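Local coordinates for ribosome maturation protein SDO1 homolog (Methanothermobacter thermautotrophicus, PDB 2WBM), which probably takes part in ribosome maturation and binds RNA or the ribosome, as an archaeal member of the SBDS/SDO1 family, at residues F70-A73 / R74-D77; T109-Q112 / R113-I117. All coordinates share one frame; numbering follows the deposited sequence.

Contact 1 of 2, residues F70-A73 / R74-D77; sequences FRDA and RKGD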
# COMPACT_ATOMS: atom_id res chain seq x y z
N PHE A 70 27.81 8.59 1.45
CA PHE A 70 28.65 8.22 2.58
C PHE A 70 29.47 6.97 2.29
O PHE A 70 29.09 6.12 1.50
CB PHE A 70 27.76 7.94 3.81
CG PHE A 70 27.00 9.15 4.30
CD1 PHE A 70 27.54 9.96 5.28
CD2 PHE A 70 25.74 9.47 3.75
CE1 PHE A 70 26.84 11.10 5.75
CE2 PHE A 70 25.04 10.62 4.19
CZ PHE A 70 25.59 11.42 5.20
N ARG A 71 30.60 6.86 2.98
CA ARG A 71 31.27 5.57 3.11
C ARG A 71 30.54 4.77 4.17
O ARG A 71 30.35 3.56 4.03
CB ARG A 71 32.72 5.78 3.53
CG ARG A 71 33.51 6.57 2.47
CD ARG A 71 34.91 6.80 2.95
NE ARG A 71 35.79 5.67 2.61
CZ ARG A 71 36.97 5.43 3.18
NH1 ARG A 71 37.41 6.20 4.16
NH2 ARG A 71 37.70 4.40 2.78
N ASP A 72 30.15 5.44 5.26
CA ASP A 72 29.34 4.81 6.29
C ASP A 72 28.35 5.84 6.81
O ASP A 72 28.72 6.79 7.48
CB ASP A 72 30.20 4.25 7.44
CG ASP A 72 29.36 3.47 8.46
OD1 ASP A 72 28.38 4.04 8.98
OD2 ASP A 72 29.68 2.29 8.73
N ALA A 73 27.08 5.64 6.47
CA ALA A 73 26.06 6.66 6.73
C ALA A 73 25.69 6.80 8.20
O ALA A 73 25.25 7.87 8.63
CB ALA A 73 24.82 6.40 5.87
N ARG A 74 25.87 5.76 8.99
CA ARG A 74 25.59 5.92 10.41
C ARG A 74 26.77 6.58 11.13
O ARG A 74 26.56 7.30 12.09
CB ARG A 74 25.17 4.60 11.07
CG ARG A 74 23.78 4.11 10.62
CD ARG A 74 22.68 5.16 10.76
NE ARG A 74 21.39 4.69 10.24
CZ ARG A 74 20.32 5.46 10.05
NH1 ARG A 74 20.36 6.75 10.33
NH2 ARG A 74 19.20 4.92 9.58
N LYS A 75 27.98 6.35 10.66
CA LYS A 75 29.15 6.93 11.32
C LYS A 75 29.49 8.31 10.77
O LYS A 75 30.21 9.08 11.41
CB LYS A 75 30.33 5.96 11.28
CG LYS A 75 30.20 4.92 12.37
CD LYS A 75 31.00 3.66 12.14
CE LYS A 75 30.68 2.68 13.27
NZ LYS A 75 31.31 1.36 13.06
N GLY A 76 28.93 8.62 9.61
CA GLY A 76 29.02 9.96 9.02
C GLY A 76 30.27 10.22 8.20
O GLY A 76 30.55 11.37 7.83
N ASP A 77 31.05 9.17 7.93
CA ASP A 77 32.21 9.23 7.05
C ASP A 77 31.75 9.33 5.58
O ASP A 77 30.99 8.48 5.12
CB ASP A 77 33.03 7.95 7.31
CG ASP A 77 34.27 7.85 6.47
OD1 ASP A 77 34.72 8.89 5.96
OD2 ASP A 77 34.80 6.72 6.35
O HOH W 1 36.99 8.90 4.99
O HOH W 2 31.04 0.48 10.07
O HOH W 3 22.60 8.21 10.39

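Contact 2 of 2, residues T109-Q112 / R113-I117; sequences TAEQ and RRQMI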
# COMPACT_ATOMS: atom_id res chain seq x y z
N THR A 109 17.79 -0.85 10.98
CA THR A 109 18.11 -1.14 12.40
C THR A 109 17.12 -2.20 12.87
O THR A 109 16.12 -2.47 12.19
CB THR A 109 17.97 0.11 13.27
OG1 THR A 109 16.58 0.48 13.35
CG2 THR A 109 18.77 1.29 12.69
N ALA A 110 17.39 -2.81 14.03
CA ALA A 110 16.47 -3.82 14.57
C ALA A 110 15.09 -3.20 14.81
O ALA A 110 14.06 -3.80 14.49
CB ALA A 110 17.02 -4.41 15.86
N GLU A 111 15.08 -1.99 15.39
CA GLU A 111 13.80 -1.34 15.66
C GLU A 111 13.03 -1.03 14.36
O GLU A 111 11.81 -1.20 14.31
CB GLU A 111 14.00 -0.08 16.51
CG GLU A 111 12.68 0.62 16.87
CD GLU A 111 11.67 -0.27 17.63
OE1 GLU A 111 12.04 -1.33 18.19
OE2 GLU A 111 10.48 0.12 17.65
N GLN A 112 13.74 -0.59 13.33
CA GLN A 112 13.11 -0.25 12.05
C GLN A 112 12.51 -1.48 11.39
O GLN A 112 11.37 -1.44 10.90
CB GLN A 112 14.10 0.39 11.07
CG GLN A 112 14.42 1.86 11.37
CD GLN A 112 15.50 2.39 10.44
OE1 GLN A 112 16.36 1.64 9.98
NE2 GLN A 112 15.46 3.69 10.16
N ARG A 113 13.25 -2.58 11.39
CA ARG A 113 12.71 -3.82 10.84
C ARG A 113 11.43 -4.25 11.57
O ARG A 113 10.45 -4.63 10.91
CB ARG A 113 13.75 -4.95 10.87
CG ARG A 113 13.22 -6.23 10.16
CD ARG A 113 14.25 -7.34 10.23
NE ARG A 113 13.90 -8.50 9.41
CZ ARG A 113 13.27 -9.60 9.85
NH1 ARG A 113 12.88 -9.71 11.12
NH2 ARG A 113 13.05 -10.61 9.00
N ARG A 114 11.45 -4.20 12.91
CA ARG A 114 10.29 -4.61 13.72
C ARG A 114 9.08 -3.73 13.42
O ARG A 114 7.97 -4.23 13.18
CB ARG A 114 10.59 -4.57 15.22
CG ARG A 114 9.39 -4.93 16.09
CD ARG A 114 9.56 -4.52 17.54
NE ARG A 114 9.34 -3.09 17.75
CZ ARG A 114 8.20 -2.47 17.50
NH1 ARG A 114 7.16 -3.14 17.01
NH2 ARG A 114 8.08 -1.16 17.73
N GLN A 115 9.29 -2.42 13.43
CA GLN A 115 8.22 -1.46 13.18
C GLN A 115 7.66 -1.55 11.76
O GLN A 115 6.44 -1.49 11.57
CB GLN A 115 8.70 -0.05 13.49
CG GLN A 115 8.90 0.19 14.98
CD GLN A 115 8.73 1.65 15.38
OE1 GLN A 115 9.69 2.30 15.80
NE2 GLN A 115 7.51 2.16 15.24
N MET A 116 8.55 -1.69 10.78
CA MET A 116 8.16 -1.80 9.37
C MET A 116 7.38 -3.08 9.07
O MET A 116 6.37 -3.03 8.35
CB MET A 116 9.37 -1.65 8.45
CG MET A 116 9.98 -0.23 8.50
SD MET A 116 11.65 -0.15 7.79
CE MET A 116 11.30 -0.01 6.04
N ILE A 117 7.84 -4.21 9.60
CA ILE A 117 7.10 -5.46 9.43
C ILE A 117 5.69 -5.33 10.02
O ILE A 117 4.72 -5.68 9.36
CB ILE A 117 7.82 -6.68 10.04
CG1 ILE A 117 9.06 -7.00 9.19
CG2 ILE A 117 6.87 -7.91 10.08
CD1 ILE A 117 9.98 -8.07 9.84

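Contact 1 of 2, residues F70-A73 / R74-D77
The backbone of D77 pairs with R71 and D72, and its carboxylate lies against R71. Its carbonyl O receives two amides: R71 N at 2.7 Å and, more nearly straight (N-H...O 168°), D72 N at 3.2 Å. Because D72 faces G76 and D77 together in an antiparallel pairing, the turn closes with a G1 beta bulge. G76, at a positive phi that favours glycine, gives its N to D72 O at 2.8 Å; the bond from D77 N to the same oxygen is weak. With CG anti to the backbone N (chi1 -175°), the D72 carboxylate reaches forward over the turn, where OD1 is met by K75 N at 2.9 Å, from above the carboxylate plane, and by R74 N in a weak bond. R71 CD passes 3.4 Å from D77 OD2. In this one of two modelled D77 conformers, R71 NH1 makes a tentative salt bridge of 3.4 Å to D77 OD2, the carboxylate and guanidinium planes 79° apart. A water links D72 OD2 to K75 NZ. The turn is therefore fixed chiefly by amides converging on D72 and D77 oxygens, while the charged side chains probably add a weaker, partly water-mediated attraction.

Contact 2 of 2, residues T109-Q112 / R113-I117
E111 and R114 run alongside each other, their charged ends leading off the helix in one direction. In one of the two modelled conformers of R114, its guanidinium grips the carboxylate side-on: NH2 reaches E111 OE2 at 2.7 Å and NE reaches OE1 at 3.3 Å, both on the syn side but out of the carboxylate plane. The fit is twisted, with the two planes 51° apart. Bends at chi2 of E111 (58°) and chi3 of R114 fold the chains into this pairing. Q115 crosses the same carboxylate, its CG 3.1 Å from E111 OE2. Q115 OE1 also lies near that oxygen, an acceptor facing an acceptor. On another side of the helix, M116 SD rests 4.1 Å from Q112 CB. R113 runs extended from CG to NE, and I117 CD1 sits over the centre of one face of its guanidinium. At the helix start, Q112 N donates to T109 OG1 at 3.0 Å, while T109 N returns a nearly straight bond to Q112 OE1. For Q112, CG anti to the carbonyl carbon (chi1 -76°) and an extended chain carry the amide back to T109; its NE2 bonds to the carbonyls of A27 and E25. These reciprocal bonds define a capping box, with T109 as N-cap of helix 110-131.

Overall arrangement
Contact 1 shapes the loop between helix 60-63 and strand 77-78, whereas contact 2 forms the first turns of helix 110-131. Their centres are 20 Å apart and lie on the same side of the chain's centre, about 31 Å from it for contact 1 and 17 Å for contact 2. They nevertheless meet through long side chains: in the R74 conformer considered, R74 NH2 packs 4.0 Å from Q112 NE2. Both nitrogens donate to the carbonyl of A27, so one backbone oxygen is shared by the turn and the capped helix start. F70, A73 and R74 also touch L42 of strand 37-43, placing contact 1 against the three-stranded sheet. No ligand site is identified at either contact.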